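Local structure of leucine aminopeptidase A1, chloroplastic (Solanum lycopersicum, 5D8N) at residues 438-443 / 521-525. The protein removes N-terminal amino acids, preferably leucine, from peptides as a magnesium-dependent M17 aminopeptidase that works as a homohexamer, and also has chaperone activity. The protein carries 1 engineered substitution. Numbering follows the deposited sequence.
Sequences EVVEAA and TLVEW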
ATOM      1  N   GLU A 438      -3.451 -33.119  28.025  1.00 22.56           N
ATOM      2  CA  GLU A 438      -3.159 -32.534  29.333  1.00 23.32           C
ATOM      3  C   GLU A 438      -3.425 -31.018  29.309  1.00 23.48           C
ATOM      4  O   GLU A 438      -3.956 -30.459  30.271  1.00 21.55           O
ATOM      5  CB  GLU A 438      -1.701 -32.753  29.735  1.00 26.69           C
ATOM      6  CG  GLU A 438      -1.291 -34.144  30.200  1.00 31.24           C
ATOM      7  CD  GLU A 438       0.212 -34.272  30.475  1.00 34.58           C
ATOM      8  OE1 GLU A 438       0.936 -33.282  30.722  1.00 32.16           O
ATOM      9  OE2 GLU A 438       0.736 -35.393  30.342  1.00 40.56           O
ATOM     10  N   VAL A 439      -3.000 -30.343  28.237  1.00 23.22           N
ATOM     11  CA  VAL A 439      -3.085 -28.882  28.188  1.00 23.04           C
ATOM     12  C   VAL A 439      -4.533 -28.448  27.966  1.00 21.14           C
ATOM     13  O   VAL A 439      -5.014 -27.548  28.653  1.00 20.40           O
ATOM     14  CB  VAL A 439      -2.118 -28.270  27.158  1.00 23.10           C
ATOM     15  CG1 VAL A 439      -2.381 -26.783  26.949  1.00 21.51           C
ATOM     16  CG2 VAL A 439      -0.686 -28.461  27.636  1.00 23.96           C
ATOM     17  N   VAL A 440      -5.257 -29.193  27.146  1.00 21.43           N
ATOM     18  CA  VAL A 440      -6.681 -28.940  26.966  1.00 22.60           C
ATOM     19  C   VAL A 440      -7.456 -29.126  28.279  1.00 23.74           C
ATOM     20  O   VAL A 440      -8.301 -28.301  28.635  1.00 24.19           O
ATOM     21  CB  VAL A 440      -7.274 -29.859  25.881  1.00 22.41           C
ATOM     22  CG1 VAL A 440      -8.801 -29.856  25.929  1.00 22.98           C
ATOM     23  CG2 VAL A 440      -6.813 -29.414  24.513  1.00 22.25           C
ATOM     24  N   GLU A 441      -7.122 -30.161  29.045  1.00 22.28           N
ATOM     25  CA  GLU A 441      -7.768 -30.361  30.344  1.00 22.58           C
ATOM     26  C   GLU A 441      -7.392 -29.272  31.355  1.00 22.76           C
ATOM     27  O   GLU A 441      -8.231 -28.814  32.131  1.00 22.03           O
ATOM     28  CB  GLU A 441      -7.446 -31.752  30.887  1.00 27.25           C
ATOM     29  CG  GLU A 441      -8.213 -32.868  30.166  1.00 36.85           C
ATOM     30  CD  GLU A 441      -7.712 -34.290  30.449  1.00 46.49           C
ATOM     31  OE1 GLU A 441      -6.828 -34.473  31.322  1.00 51.57           O
ATOM     32  OE2 GLU A 441      -8.145 -35.224  29.734  1.00 46.70           O
ATOM     33  N   ALA A 442      -6.142 -28.820  31.317  1.00 20.55           N
ATOM     34  CA  ALA A 442      -5.725 -27.768  32.243  1.00 20.22           C
ATOM     35  C   ALA A 442      -6.472 -26.471  31.952  1.00 20.44           C
ATOM     36  O   ALA A 442      -6.884 -25.784  32.879  1.00 21.74           O
ATOM     37  CB  ALA A 442      -4.222 -27.550  32.149  1.00 18.21           C
ATOM     38  N   ALA A 443      -6.734 -26.208  30.675  1.00 20.26           N
ATOM     39  CA  ALA A 443      -7.436 -24.999  30.273  1.00 22.31           C
ATOM     40  C   ALA A 443      -8.921 -25.072  30.593  1.00 23.52           C
ATOM     41  O   ALA A 443      -9.547 -24.072  30.932  1.00 23.09           O
ATOM     42  CB  ALA A 443      -7.246 -24.736  28.789  1.00 23.71           C
ATOM     43  N   THR A 521      -3.629 -21.536  33.557  1.00 17.26           N
ATOM     44  CA  THR A 521      -3.539 -22.800  32.841  1.00 17.19           C
ATOM     45  C   THR A 521      -2.217 -23.531  33.152  1.00 19.03           C
ATOM     46  O   THR A 521      -2.196 -24.752  33.395  1.00 18.31           O
ATOM     47  CB  THR A 521      -3.720 -22.604  31.324  1.00 16.85           C
ATOM     48  OG1 THR A 521      -5.014 -22.046  31.061  1.00 17.89           O
ATOM     49  CG2 THR A 521      -3.588 -23.902  30.566  1.00 17.25           C
ATOM     50  N   LEU A 522      -1.113 -22.792  33.157  1.00 18.82           N
ATOM     51  CA  LEU A 522       0.160 -23.408  33.471  1.00 19.94           C
ATOM     52  C   LEU A 522       0.193 -23.999  34.883  1.00 20.63           C
ATOM     53  O   LEU A 522       0.753 -25.077  35.115  1.00 21.32           O
ATOM     54  CB  LEU A 522       1.310 -22.423  33.293  1.00 19.72           C
ATOM     55  CG  LEU A 522       1.546 -21.930  31.853  1.00 19.04           C
ATOM     56  CD1 LEU A 522       2.683 -20.926  31.819  1.00 19.54           C
ATOM     57  CD2 LEU A 522       1.753 -23.047  30.855  1.00 18.48           C
ATOM     58  N   VAL A 523      -0.347 -23.256  35.836  1.00 20.90           N
ATOM     59  CA  VAL A 523      -0.414 -23.741  37.202  1.00 21.71           C
ATOM     60  C   VAL A 523      -1.221 -25.038  37.251  1.00 22.56           C
ATOM     61  O   VAL A 523      -0.794 -26.011  37.904  1.00 21.32           O
ATOM     62  CB  VAL A 523      -0.986 -22.695  38.174  1.00 21.78           C
ATOM     63  CG1 VAL A 523      -1.313 -23.323  39.530  1.00 20.56           C
ATOM     64  CG2 VAL A 523      -0.001 -21.550  38.327  1.00 22.97           C
ATOM     65  N   GLU A 524      -2.401 -25.030  36.633  1.00 21.17           N
ATOM     66  CA  GLU A 524      -3.219 -26.244  36.615  1.00 22.64           C
ATOM     67  C   GLU A 524      -2.443 -27.382  35.987  1.00 22.53           C
ATOM     68  O   GLU A 524      -2.533 -28.523  36.432  1.00 22.75           O
ATOM     69  CB  GLU A 524      -4.538 -26.054  35.872  1.00 24.83           C
ATOM     70  CG  GLU A 524      -5.566 -25.240  36.650  1.00 30.62           C
ATOM     71  CD  GLU A 524      -6.088 -25.941  37.909  1.00 35.96           C
ATOM     72  OE1 GLU A 524      -6.098 -27.192  37.952  1.00 28.11           O
ATOM     73  OE2 GLU A 524      -6.612 -25.220  38.786  1.00 45.48           O
ATOM     74  N   TRP A 525      -1.734 -27.108  34.899  1.00 20.68           N
ATOM     75  CA  TRP A 525      -1.015 -28.170  34.217  1.00 20.57           C
ATOM     76  C   TRP A 525       0.073 -28.765  35.114  1.00 21.32           C
ATOM     77  O   TRP A 525       0.276 -29.973  35.162  1.00 21.15           O
ATOM     78  CB  TRP A 525      -0.385 -27.637  32.925  1.00 21.42           C
ATOM     79  CG  TRP A 525       0.451 -28.653  32.198  1.00 21.65           C
ATOM     80  CD1 TRP A 525      -0.000 -29.754  31.525  1.00 22.40           C
ATOM     81  CD2 TRP A 525       1.873 -28.703  32.139  1.00 21.17           C
ATOM     82  NE1 TRP A 525       1.049 -30.384  30.907  1.00 22.63           N
ATOM     83  CE2 TRP A 525       2.214 -29.798  31.319  1.00 21.39           C
ATOM     84  CE3 TRP A 525       2.889 -27.838  32.563  1.00 21.95           C
ATOM     85  CZ2 TRP A 525       3.527 -30.071  30.944  1.00 21.54           C
ATOM     86  CZ3 TRP A 525       4.205 -28.127  32.224  1.00 21.30           C
ATOM     87  CH2 TRP A 525       4.504 -29.219  31.390  1.00 21.39           C
TER
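With chi1 at 176°, Trp525 sets CG opposite its own backbone N and sends the indole across to Glu438, whose CG stands beside its backbone N, anti to the carbonyl carbon, with the chain extended from there to the carboxylate. The pyrrole corner and the acid therefore meet: NE1 of Trp525 lies 2.9 Å from OE1 of Glu438, but the N-H...O angle of 127° makes this a weak, bent hydrogen bond. Carboxylate and ring planes are 30° apart, and CB of Glu438 sits at the ring edge, in its plane, 3.8 Å from NE1 of Trp525. OE2, the other carboxylate oxygen, forms a salt bridge with Lys406, which probably stabilises the ionised acid despite the nearby carboxylate of Asp434. Val439 approaches the same corner obliquely, its CG2 4.2 Å from CD1 of Trp525.

Where the backbones come close, Ala442 points its methyl at the other helix: its CB is 3.7 Å from the carbonyl O of Thr521 and 3.9 Å from CB of Trp525. Such a small side chain is consistent with the axes of segments 438-443 and 521-525 approaching to 8.3 Å. Thr521 lays CG2 against Ala443, 4.2 Å from its CB, and CB of Glu524 lies 3.8 Å from O of Ala442. OG1 of Thr521 hydrogen-bonds to Glu448 and Ser446, while the bent chain of Glu524 carries its carboxylate away to Tyr205 and Arg528.

The contact thus joins helices 433-446 and 519-527 over the central mixed sheet of the M17 catalytic domain, where Val439 and Trp525 both also touch Ile408 of strand 406-411, in the helix-on-sheet layering of its alpha/beta fold.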